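Local atomic coordinates of CysE, serine acetyltransferase (Brucella abortus, PDB entry 4HZD), a protein that probably catalyses the transfer of an acetyl group from acetyl-coenzyme A to L-serine, an early step in cysteine biosynthesis. Residues K217-I222 with V235-V240. Residues are numbered along the deposited sequence; the frame is centred on the assembly and turned at random.
Sequences KILGNI and VVLKSV. With COA (coenzyme A), chain C.
Val236 is gripped through both its backbone polar atoms by the neighbouring strand: its N donates to Lys217 O at 2.7 Å, and its O accepts from Leu219 N at 2.9 Å. Both bonds are close to straight, with angles of 161° and 165° at the hydrogen. Weaker CA-H...O contacts reuse the same two oxygens, Val235 CA approaching Lys217 O and Ile218 CA approaching Val236 O.

This is how one coil of a left-handed parallel beta-helix, the hexapeptide-repeat fold of this acetyltransferase family, settles on the next: residues 217-219 and 235-236 are successive parallel strands of one face of the prism. Inside it, Ile218 and Val236 run abreast into the interior, Ile218 CG1 reaching to 4.0 Å from Val236 CB, and both rest on Ile230 of another face.

Past the end of strand 217-219, Ile222 adds a further apolar contact. Its chi1 of 62° wedges CG1 between N and C of its own backbone, and from there Ile222 CD1 extends over 236-238, to 3.4 Å from Val236 O and 4.0 Å from Val236 CG1. At its base, CB meets Ser239 OG, whose hydrogen-bond partner is Gln223 N.

Outside the prism, Leu219, Val235 and Leu237 line the coenzyme A site. Leu219 CD1 touches Leu237 CD2 at 3.8 Å, the two leucines running alongside each other. Leu237 CD1 lies over the face of the adenine, 3.4 Å from N7A, while Leu219 CD1 and CD2 border the pantetheine arm. Val235 CG1 lies 3.6 Å from the adenine N6A, and Ala214 N and Ala232 O of a neighbouring subunit hydrogen-bond the same coenzyme, which places this site at a subunit interface.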
loop_
_atom_site.group_PDB
_atom_site.type_symbol
_atom_site.label_atom_id
_atom_site.label_comp_id
_atom_site.label_asym_id
_atom_site.label_seq_id
_atom_site.Cartn_x
_atom_site.Cartn_y
_atom_site.Cartn_z
ATOM N N LYS A 217 -0.678 20.255 32.733
ATOM C CA LYS A 217 -1.813 20.941 32.115
ATOM C C LYS A 217 -1.749 22.428 32.422
ATOM O O LYS A 217 -1.739 22.824 33.609
ATOM C CB LYS A 217 -3.171 20.398 32.606
ATOM C CG LYS A 217 -3.155 18.967 33.119
ATOM C CD LYS A 217 -3.276 17.949 32.012
ATOM C CE LYS A 217 -3.001 16.561 32.584
ATOM N NZ LYS A 217 -2.111 15.804 31.660
ATOM N N ILE A 218 -1.716 23.258 31.381
ATOM C CA ILE A 218 -1.696 24.705 31.539
ATOM C C ILE A 218 -3.011 25.182 30.897
ATOM O O ILE A 218 -3.259 24.945 29.690
ATOM C CB ILE A 218 -0.437 25.332 30.930
ATOM C CG1 ILE A 218 0.819 24.663 31.527
ATOM C CG2 ILE A 218 -0.404 26.833 31.170
ATOM C CD1 ILE A 218 2.136 25.094 30.907
ATOM N N LEU A 219 -3.899 25.775 31.712
ATOM C CA LEU A 219 -5.307 25.958 31.271
ATOM C C LEU A 219 -5.784 27.375 31.423
ATOM O O LEU A 219 -5.750 27.904 32.524
ATOM C CB LEU A 219 -6.269 25.051 32.031
ATOM C CG LEU A 219 -5.922 23.570 32.124
ATOM C CD1 LEU A 219 -6.917 22.901 33.056
ATOM C CD2 LEU A 219 -5.934 22.950 30.729
ATOM N N GLY A 220 -6.257 27.966 30.324
ATOM C CA GLY A 220 -6.773 29.342 30.330
ATOM C C GLY A 220 -5.902 30.281 29.519
ATOM O O GLY A 220 -4.802 29.923 29.108
ATOM N N ASN A 221 -6.421 31.474 29.278
ATOM C CA ASN A 221 -5.643 32.578 28.742
ATOM C C ASN A 221 -4.714 33.166 29.834
ATOM O O ASN A 221 -4.949 34.257 30.369
ATOM C CB ASN A 221 -6.573 33.638 28.164
ATOM C CG ASN A 221 -5.824 34.711 27.435
ATOM O OD1 ASN A 221 -4.658 34.534 27.096
ATOM N ND2 ASN A 221 -6.477 35.840 27.198
ATOM N N ILE A 222 -3.677 32.401 30.162
ATOM C CA ILE A 222 -2.741 32.740 31.210
ATOM C C ILE A 222 -1.358 32.776 30.576
ATOM O O ILE A 222 -1.149 32.262 29.470
ATOM C CB ILE A 222 -2.819 31.759 32.428
ATOM C CG1 ILE A 222 -2.464 30.303 32.038
ATOM C CG2 ILE A 222 -4.200 31.837 33.107
ATOM C CD1 ILE A 222 -2.388 29.321 33.204
ATOM N N VAL A 235 -0.701 21.175 37.484
ATOM C CA VAL A 235 -1.881 21.814 36.872
ATOM C C VAL A 235 -1.832 23.331 37.108
ATOM O O VAL A 235 -1.849 23.798 38.243
ATOM C CB VAL A 235 -3.217 21.224 37.351
ATOM C CG1 VAL A 235 -4.375 21.942 36.679
ATOM C CG2 VAL A 235 -3.279 19.732 37.051
ATOM N N VAL A 236 -1.764 24.087 36.025
ATOM C CA VAL A 236 -1.422 25.497 36.075
ATOM C C VAL A 236 -2.623 26.311 35.636
ATOM O O VAL A 236 -3.077 26.213 34.478
ATOM C CB VAL A 236 -0.164 25.805 35.236
ATOM C CG1 VAL A 236 0.221 27.260 35.346
ATOM C CG2 VAL A 236 1.000 24.929 35.706
ATOM N N LEU A 237 -3.153 27.084 36.579
ATOM C CA LEU A 237 -4.427 27.778 36.390
ATOM C C LEU A 237 -4.296 29.284 36.515
ATOM O O LEU A 237 -5.241 30.005 36.225
ATOM C CB LEU A 237 -5.509 27.250 37.362
ATOM C CG LEU A 237 -5.789 25.736 37.391
ATOM C CD1 LEU A 237 -6.708 25.430 38.565
ATOM C CD2 LEU A 237 -6.382 25.211 36.076
ATOM N N LYS A 238 -3.122 29.753 36.936
ATOM C CA LYS A 238 -2.874 31.184 37.097
ATOM C C LYS A 238 -1.568 31.528 36.421
ATOM O O LYS A 238 -0.699 30.650 36.321
ATOM C CB LYS A 238 -2.856 31.555 38.593
ATOM C CG LYS A 238 -4.148 31.142 39.298
ATOM C CD LYS A 238 -4.855 32.304 39.993
ATOM C CE LYS A 238 -4.827 32.138 41.496
ATOM N NZ LYS A 238 -3.474 31.635 41.879
ATOM N N SER A 239 -1.431 32.777 35.944
ATOM C CA SER A 239 -0.211 33.207 35.249
ATOM C C SER A 239 1.042 32.974 36.099
ATOM O O SER A 239 1.015 33.135 37.314
ATOM C CB SER A 239 -0.281 34.665 34.801
ATOM O OG SER A 239 -1.231 34.860 33.750
ATOM N N VAL A 240 2.132 32.551 35.466
ATOM C CA VAL A 240 3.367 32.253 36.182
ATOM C C VAL A 240 4.371 33.375 35.881
ATOM O O VAL A 240 4.610 33.670 34.723
ATOM C CB VAL A 240 3.933 30.874 35.773
ATOM C CG1 VAL A 240 5.278 30.623 36.429
ATOM C CG2 VAL A 240 2.948 29.745 36.115
HETATM N N1A COA C . -6.774 20.961 39.861
HETATM C C2A COA C . -6.686 21.353 41.152
HETATM N N3A COA C . -7.450 22.334 41.680
HETATM C C4A COA C . -8.352 23.007 40.908
HETATM C C5A COA C . -8.496 22.650 39.486
HETATM C C6A COA C . -7.628 21.548 38.985
HETATM N N6A COA C . -7.680 21.132 37.692
HETATM N N7A COA C . -9.449 23.470 38.989
HETATM C C8A COA C . -9.882 24.277 39.997
HETATM N N9A COA C . -9.219 23.995 41.136
HETATM C C1B COA C . -9.371 24.641 42.468
HETATM C C2B COA C . -8.828 26.063 42.480
HETATM O O2B COA C . -7.416 26.078 42.692
HETATM C C3B COA C . -9.596 26.682 43.633
HETATM O O3B COA C . -8.906 26.451 44.878
HETATM P P3B COA C . -8.727 27.602 46.011
HETATM O O7A COA C . -10.142 28.128 46.169
HETATM O O8A COA C . -7.741 28.589 45.417
HETATM O O9A COA C . -8.167 26.877 47.221
HETATM C C4B COA C . -10.942 25.949 43.609
HETATM O O4B COA C . -10.735 24.724 42.890
HETATM C C5B COA C . -12.038 26.752 42.913
HETATM O O5B COA C . -11.673 26.967 41.546
HETATM P P1A COA C . -12.734 27.437 40.423
HETATM O O1A COA C . -11.945 27.702 39.157
HETATM O O2A COA C . -13.603 28.531 41.016
HETATM O O3A COA C . -13.647 26.108 40.234
HETATM P P2A COA C . -14.439 25.711 38.876
HETATM O O4A COA C . -14.881 26.989 38.206
HETATM O O5A COA C . -15.473 24.652 39.203
HETATM O O6A COA C . -13.283 25.023 37.968
HETATM C CBP COA C . -12.887 23.233 36.296
HETATM C CCP COA C . -13.501 24.602 36.610
HETATM C CDP COA C . -12.319 22.615 37.564
HETATM C CEP COA C . -14.019 22.347 35.765
HETATM C CAP COA C . -11.772 23.431 35.231
HETATM O OAP COA C . -10.771 24.379 35.662
HETATM C C9P COA C . -11.066 22.162 34.788
HETATM O O9P COA C . -9.944 21.878 35.203
HETATM N N8P COA C . -11.745 21.402 33.925
HETATM C C7P COA C . -11.133 20.669 32.839
HETATM C C6P COA C . -11.002 21.493 31.560
HETATM C C5P COA C . -10.024 20.817 30.623
HETATM O O5P COA C . -9.605 19.694 30.873
HETATM N N4P COA C . -9.676 21.536 29.540
HETATM C C3P COA C . -8.629 21.204 28.588
HETATM C C2P COA C . -8.802 21.981 27.285
HETATM S S1P COA C . -7.806 21.202 25.993
#